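PDB 4I9E: regulatory protein RapF from Bacillus subtilis, which binds the DNA-binding domain of the transcription factor ComA and blocks its attachment to DNA, thereby restraining the development of genetic competence. Local coordinates for residues 137-142 against 173-178; 17-22 against 33-38. All coordinates share one frame; numbering follows the deposited sequence.

Contact 1: 137-142 against 173-178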
loop_
_atom_site.group_PDB
_atom_site.type_symbol
_atom_site.label_atom_id
_atom_site.label_comp_id
_atom_site.label_asym_id
_atom_site.label_seq_id
_atom_site.Cartn_x
_atom_site.Cartn_y
_atom_site.Cartn_z
ATOM N N LYS A 137 -5.717 -20.004 19.306
ATOM C CA LYS A 137 -6.342 -21.265 18.915
ATOM C C LYS A 137 -7.727 -21.031 18.336
ATOM O O LYS A 137 -8.118 -21.680 17.359
ATOM C CB LYS A 137 -6.357 -22.278 20.083
ATOM C CG LYS A 137 -5.088 -23.252 20.203
ATOM C CD LYS A 137 -3.682 -22.555 19.993
ATOM C CE LYS A 137 -2.456 -23.373 20.579
ATOM N NZ LYS A 137 -1.868 -22.908 21.908
ATOM N N ASP A 138 -8.447 -20.081 18.916
ATOM C CA ASP A 138 -9.776 -19.782 18.443
ATOM C C ASP A 138 -9.796 -19.116 17.029
ATOM O O ASP A 138 -9.038 -18.162 16.765
ATOM C CB ASP A 138 -10.498 -18.921 19.458
ATOM C CG ASP A 138 -11.907 -18.592 19.032
ATOM O OD1 ASP A 138 -12.424 -19.236 18.096
ATOM O OD2 ASP A 138 -12.512 -17.675 19.617
ATOM N N ARG A 139 -10.662 -19.609 16.140
ATOM C CA ARG A 139 -10.711 -19.120 14.777
ATOM C C ARG A 139 -11.277 -17.751 14.648
ATOM O O ARG A 139 -10.840 -17.002 13.801
ATOM C CB ARG A 139 -11.432 -20.075 13.854
ATOM C CG ARG A 139 -10.463 -21.083 13.333
ATOM C CD ARG A 139 -11.079 -21.965 12.301
ATOM N NE ARG A 139 -11.111 -21.398 10.931
ATOM C CZ ARG A 139 -10.063 -21.269 10.116
ATOM N NH1 ARG A 139 -8.818 -21.600 10.491
ATOM N NH2 ARG A 139 -10.269 -20.796 8.900
ATOM N N ILE A 140 -12.201 -17.387 15.511
ATOM C CA ILE A 140 -12.810 -16.081 15.440
ATOM C C ILE A 140 -11.814 -15.017 15.903
ATOM O O ILE A 140 -11.895 -13.850 15.480
ATOM C CB ILE A 140 -14.126 -16.018 16.246
ATOM C CG1 ILE A 140 -15.239 -16.749 15.497
ATOM C CG2 ILE A 140 -14.530 -14.595 16.515
ATOM C CD1 ILE A 140 -15.461 -16.266 14.073
ATOM N N GLU A 141 -10.856 -15.431 16.738
ATOM C CA GLU A 141 -9.903 -14.505 17.291
ATOM C C GLU A 141 -8.837 -14.251 16.269
ATOM O O GLU A 141 -8.270 -13.191 16.247
ATOM C CB GLU A 141 -9.327 -14.994 18.622
ATOM C CG GLU A 141 -10.193 -14.641 19.830
ATOM C CD GLU A 141 -9.797 -15.385 21.093
ATOM O OE1 GLU A 141 -8.599 -15.737 21.247
ATOM O OE2 GLU A 141 -10.680 -15.639 21.942
ATOM N N LYS A 142 -8.586 -15.238 15.425
ATOM C CA LYS A 142 -7.773 -15.076 14.232
ATOM C C LYS A 142 -8.462 -14.095 13.283
ATOM O O LYS A 142 -7.792 -13.190 12.763
ATOM C CB LYS A 142 -7.597 -16.426 13.517
ATOM C CG LYS A 142 -6.681 -17.435 14.247
ATOM C CD LYS A 142 -6.576 -18.774 13.462
ATOM C CE LYS A 142 -6.019 -19.897 14.284
ATOM N NZ LYS A 142 -4.528 -19.866 14.296
ATOM N N TYR A 173 -15.413 -15.491 9.118
ATOM C CA TYR A 173 -16.753 -15.070 9.564
ATOM C C TYR A 173 -17.893 -15.764 8.838
ATOM O O TYR A 173 -18.933 -16.036 9.438
ATOM C CB TYR A 173 -16.979 -13.566 9.453
ATOM C CG TYR A 173 -16.083 -12.768 10.347
ATOM C CD1 TYR A 173 -16.067 -12.992 11.725
ATOM C CD2 TYR A 173 -15.241 -11.777 9.815
ATOM C CE1 TYR A 173 -15.240 -12.260 12.557
ATOM C CE2 TYR A 173 -14.412 -11.046 10.640
ATOM C CZ TYR A 173 -14.422 -11.299 12.008
ATOM O OH TYR A 173 -13.604 -10.595 12.833
ATOM N N LYS A 174 -17.677 -16.036 7.556
ATOM C CA LYS A 174 -18.738 -16.510 6.644
ATOM C C LYS A 174 -19.130 -17.938 6.972
ATOM O O LYS A 174 -20.277 -18.318 6.761
ATOM C CB LYS A 174 -18.245 -16.428 5.201
ATOM C CG LYS A 174 -19.228 -16.692 4.079
ATOM C CD LYS A 174 -18.375 -17.236 2.938
ATOM C CE LYS A 174 -17.251 -18.157 3.530
ATOM N NZ LYS A 174 -16.112 -18.430 2.596
ATOM N N GLU A 175 -18.174 -18.704 7.513
ATOM C CA GLU A 175 -18.363 -20.120 7.788
ATOM C C GLU A 175 -18.939 -20.392 9.181
ATOM O O GLU A 175 -19.252 -21.532 9.497
ATOM C CB GLU A 175 -17.072 -20.908 7.521
ATOM C CG GLU A 175 -15.980 -20.759 8.581
ATOM C CD GLU A 175 -14.621 -21.358 8.161
ATOM O OE1 GLU A 175 -14.594 -22.101 7.146
ATOM O OE2 GLU A 175 -13.586 -21.077 8.854
ATOM N N HIS A 176 -19.088 -19.337 9.987
ATOM C CA HIS A 176 -19.829 -19.358 11.257
ATOM C C HIS A 176 -21.240 -18.758 11.063
ATOM O O HIS A 176 -21.570 -18.310 9.965
ATOM C CB HIS A 176 -19.070 -18.533 12.313
ATOM C CG HIS A 176 -17.754 -19.123 12.718
ATOM N ND1 HIS A 176 -16.624 -19.054 11.924
ATOM C CD2 HIS A 176 -17.386 -19.789 13.839
ATOM C CE1 HIS A 176 -15.623 -19.667 12.530
ATOM N NE2 HIS A 176 -16.057 -20.117 13.697
ATOM N N GLU A 177 -22.082 -18.750 12.105
ATOM C CA GLU A 177 -23.196 -17.776 12.097
ATOM C C GLU A 177 -23.441 -16.720 13.215
ATOM O O GLU A 177 -22.876 -16.705 14.336
ATOM C CB GLU A 177 -24.544 -18.295 11.506
ATOM C CG GLU A 177 -25.485 -17.063 11.150
ATOM C CD GLU A 177 -25.996 -17.024 9.710
ATOM O OE1 GLU A 177 -26.873 -16.159 9.396
ATOM O OE2 GLU A 177 -25.521 -17.848 8.885
ATOM N N ALA A 178 -24.364 -15.845 12.846
ATOM C CA ALA A 178 -24.160 -14.462 13.125
ATOM C C ALA A 178 -22.885 -13.907 13.705
ATOM O O ALA A 178 -22.814 -13.384 14.816
ATOM C CB ALA A 178 -25.484 -13.599 13.256
#
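Ile140 and Tyr173 mark the closest backbone approach, CA to CA 7.1 Å, where the first turn of helix 139-155 faces the last turn of helix 159-175. Ile140 reaches across with its longer branch: CG1 stands anti to the carbonyl carbon (chi1 -75°), and from it CD1 reaches over the centre of the His176 imidazole, 3.7 Å from the ring centroid and 9° off its normal, a CH-pi contact. The same methyl also meets the Tyr173 ring, with Ile140 CD1 4.1 Å from Tyr173 CD1. Beside this patch Arg139 and Glu175 form a salt bridge. NE of Arg139 lies 3.2 Å from OE2 of Glu175, and NH2 adds a weak bond to the same oxygen; the carboxylate plane is turned 55° from the guanidinium. Asp138 caps the incoming helix, its OD1 taking the N-H of Ile140. The polar atoms of the two rings have partners outside the segments: Tyr173 OH bonds to Glu144 and His176 ND1 to the carbonyl of Ile172. Two consecutive helices of the TPR domain meet here, away from the short loop that links them. Resting on one carboxylate oxygen at the surface, the ion pair is probably softened by solvent, while the methyl covers one imidazole face.

Contact 2: 17-22 against 33-38; sequences NEWYMY and YLRREI
Trp19 projects from helix 10-25 against helix 28-42, and its contacts change from atom to atom along the side chain. Trp19 CB lies 3.9 Å from CD1 of Leu34, the residue whose CA is nearest to that of Trp19. With CG anti to the backbone N (chi1 177°), the indole is carried past Leu34 to the backbone of Arg35. On the way Trp19 CE3 meets Ile38 CD1 at 3.9 Å. NE1, CE2 and CZ2 lie against the start of the arginine side chain, Trp19 CZ2 only 3.4 Å from Arg35 CB, while Arg35 CA sits over the six-membered ring, 3.9 Å from its centroid, in a CH-pi contact. At the tip Trp19 CH2 still meets Arg35 CB, at 4.0 Å. The two segments run antiparallel at 159°, axes 9.7 Å apart, as the first two helices of the N-terminal three-helix bundle, which with the linker forms the ComA-binding surface. Helix 50-69 completes the bundle, bringing Tyr55, Met58 and His62 to the indole and Glu59 to a salt bridge with Arg35. Cutting Trp19 back to an alanine would probably open a gap between the three helices and leave Arg35 and Ile38 without the ring they rest on. Leu34 in turn sends CD1 between Glu18 and Tyr22, one helical turn apart: it presses on CG of Glu18 and lies 3.7 Å from CE2 of Tyr22.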
loop_
_atom_site.group_PDB
_atom_site.type_symbol
_atom_site.label_atom_id
_atom_site.label_comp_id
_atom_site.label_asym_id
_atom_site.label_seq_id
_atom_site.Cartn_x
_atom_site.Cartn_y
_atom_site.Cartn_z
ATOM N N ASN A 17 0.954 -3.559 27.890
ATOM C CA ASN A 17 2.322 -3.918 27.436
ATOM C C ASN A 17 3.381 -3.451 28.382
ATOM O O ASN A 17 4.350 -4.174 28.638
ATOM C CB ASN A 17 2.659 -3.363 26.052
ATOM C CG ASN A 17 1.725 -3.894 24.903
ATOM O OD1 ASN A 17 1.820 -3.386 23.786
ATOM N ND2 ASN A 17 0.852 -4.882 25.168
ATOM N N GLU A 18 3.215 -2.219 28.899
ATOM C CA GLU A 18 4.151 -1.712 29.874
ATOM C C GLU A 18 4.128 -2.501 31.189
ATOM O O GLU A 18 5.190 -2.852 31.722
ATOM C CB GLU A 18 4.126 -0.173 29.982
ATOM C CG GLU A 18 3.098 0.413 30.836
ATOM C CD GLU A 18 3.143 1.974 30.850
ATOM O OE1 GLU A 18 2.701 2.637 29.856
ATOM O OE2 GLU A 18 3.644 2.504 31.889
ATOM N N TRP A 19 2.924 -2.837 31.653
ATOM C CA TRP A 19 2.701 -3.723 32.799
ATOM C C TRP A 19 3.476 -5.029 32.610
ATOM O O TRP A 19 4.220 -5.459 33.518
ATOM C CB TRP A 19 1.175 -3.964 32.965
ATOM C CG TRP A 19 0.748 -4.913 34.048
ATOM C CD1 TRP A 19 1.473 -5.268 35.143
ATOM C CD2 TRP A 19 -0.535 -5.550 34.198
ATOM N NE1 TRP A 19 0.772 -6.126 35.932
ATOM C CE2 TRP A 19 -0.474 -6.331 35.376
ATOM C CE3 TRP A 19 -1.708 -5.593 33.421
ATOM C CZ2 TRP A 19 -1.562 -7.152 35.817
ATOM C CZ3 TRP A 19 -2.792 -6.395 33.874
ATOM C CH2 TRP A 19 -2.688 -7.167 35.054
ATOM N N TYR A 20 3.333 -5.651 31.433
ATOM C CA TYR A 20 4.130 -6.820 31.079
ATOM C C TYR A 20 5.617 -6.624 31.165
ATOM O O TYR A 20 6.337 -7.514 31.633
ATOM C CB TYR A 20 3.784 -7.302 29.686
ATOM C CG TYR A 20 4.314 -8.706 29.380
ATOM C CD1 TYR A 20 4.438 -9.670 30.388
ATOM C CD2 TYR A 20 4.666 -9.078 28.061
ATOM C CE1 TYR A 20 4.895 -10.965 30.084
ATOM C CE2 TYR A 20 5.139 -10.333 27.763
ATOM C CZ TYR A 20 5.252 -11.279 28.767
ATOM O OH TYR A 20 5.699 -12.542 28.465
ATOM N N MET A 21 6.106 -5.478 30.675
ATOM C CA MET A 21 7.505 -5.132 30.818
ATOM C C MET A 21 7.916 -5.059 32.302
ATOM O O MET A 21 8.989 -5.491 32.664
ATOM C CB MET A 21 7.824 -3.822 30.111
ATOM C CG MET A 21 7.744 -3.874 28.586
ATOM S SD MET A 21 8.519 -5.362 27.860
ATOM C CE MET A 21 10.252 -4.936 28.004
ATOM N N TYR A 22 7.053 -4.542 33.176
ATOM C CA TYR A 22 7.392 -4.460 34.567
ATOM C C TYR A 22 7.339 -5.819 35.215
ATOM O O TYR A 22 8.051 -6.076 36.163
ATOM C CB TYR A 22 6.431 -3.526 35.275
ATOM C CG TYR A 22 6.444 -2.120 34.727
ATOM C CD1 TYR A 22 7.486 -1.695 33.916
ATOM C CD2 TYR A 22 5.427 -1.210 35.032
ATOM C CE1 TYR A 22 7.514 -0.409 33.375
ATOM C CE2 TYR A 22 5.460 0.080 34.507
ATOM C CZ TYR A 22 6.538 0.476 33.694
ATOM O OH TYR A 22 6.622 1.764 33.135
ATOM N N TYR A 33 0.683 -1.166 40.607
ATOM C CA TYR A 33 0.038 0.090 40.241
ATOM C C TYR A 33 -0.769 -0.044 38.945
ATOM O O TYR A 33 -1.939 0.258 38.927
ATOM C CB TYR A 33 1.108 1.153 40.090
ATOM C CG TYR A 33 0.598 2.561 39.895
ATOM C CD1 TYR A 33 -0.191 3.176 40.859
ATOM C CD2 TYR A 33 0.920 3.281 38.728
ATOM C CE1 TYR A 33 -0.634 4.513 40.711
ATOM C CE2 TYR A 33 0.462 4.579 38.506
ATOM C CZ TYR A 33 -0.309 5.209 39.505
ATOM O OH TYR A 33 -0.715 6.513 39.296
ATOM N N LEU A 34 -0.138 -0.526 37.874
ATOM C CA LEU A 34 -0.801 -0.705 36.570
ATOM C C LEU A 34 -1.857 -1.792 36.633
ATOM O O LEU A 34 -2.931 -1.593 36.143
ATOM C CB LEU A 34 0.206 -0.995 35.429
ATOM C CG LEU A 34 0.951 0.201 34.841
ATOM C CD1 LEU A 34 1.832 -0.241 33.729
ATOM C CD2 LEU A 34 0.062 1.317 34.281
ATOM N N ARG A 35 -1.570 -2.915 37.288
ATOM C CA ARG A 35 -2.590 -3.919 37.473
ATOM C C ARG A 35 -3.880 -3.283 37.954
ATOM O O ARG A 35 -4.917 -3.578 37.395
ATOM C CB ARG A 35 -2.136 -5.039 38.406
ATOM C CG ARG A 35 -3.218 -5.563 39.268
ATOM C CD ARG A 35 -3.119 -6.996 39.502
ATOM N NE ARG A 35 -2.531 -7.340 40.778
ATOM C CZ ARG A 35 -2.836 -8.454 41.469
ATOM N NH1 ARG A 35 -3.744 -9.308 41.013
ATOM N NH2 ARG A 35 -2.226 -8.722 42.615
ATOM N N ARG A 36 -3.790 -2.386 38.951
ATOM C CA ARG A 36 -4.949 -1.590 39.522
ATOM C C ARG A 36 -5.544 -0.498 38.624
ATOM O O ARG A 36 -6.739 -0.354 38.549
ATOM C CB ARG A 36 -4.533 -0.923 40.829
ATOM C CG ARG A 36 -5.516 -1.113 41.978
ATOM C CD ARG A 36 -5.749 0.219 42.758
ATOM N NE ARG A 36 -4.465 0.878 43.037
ATOM C CZ ARG A 36 -3.947 1.948 42.424
ATOM N NH1 ARG A 36 -4.600 2.581 41.467
ATOM N NH2 ARG A 36 -2.761 2.406 42.802
ATOM N N GLU A 37 -4.697 0.301 37.989
ATOM C CA GLU A 37 -5.102 1.439 37.182
ATOM C C GLU A 37 -5.870 1.012 35.933
ATOM O O GLU A 37 -6.992 1.509 35.666
ATOM C CB GLU A 37 -3.865 2.265 36.832
ATOM C CG GLU A 37 -3.273 2.908 38.119
ATOM C CD GLU A 37 -4.032 4.193 38.505
ATOM O OE1 GLU A 37 -4.018 5.163 37.694
ATOM O OE2 GLU A 37 -4.663 4.214 39.583
ATOM N N ILE A 38 -5.277 0.067 35.199
ATOM C CA ILE A 38 -5.889 -0.525 34.030
ATOM C C ILE A 38 -7.232 -1.224 34.383
ATOM O O ILE A 38 -8.189 -1.047 33.693
ATOM C CB ILE A 38 -4.913 -1.478 33.288
ATOM C CG1 ILE A 38 -3.567 -0.779 32.984
ATOM C CG2 ILE A 38 -5.560 -2.069 32.005
ATOM C CD1 ILE A 38 -2.440 -1.817 32.624
#

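In the fold
Contact 2 is the more buried of the two, with Trp19, Leu34 and Ile38 inside the N-terminal three-helix bundle; contact 1 lies at the surface of the TPR domain. They share no helix: 17-22 and 33-38 belong to helices 10-25 and 28-42, whereas 137-142 and 173-178 belong to helices 139-155 and 159-175. Each nevertheless joins two helices that are consecutive in the chain. Between its segments contact 2 is wholly apolar and CH-pi, its charged Arg35 turning to Glu59 of a third helix. Contact 1, at the surface, sets an exposed ion pair beside a methyl packed on an imidazole. Their centres are 30 Å apart and their nearest atoms about 14 Å, so they do not touch.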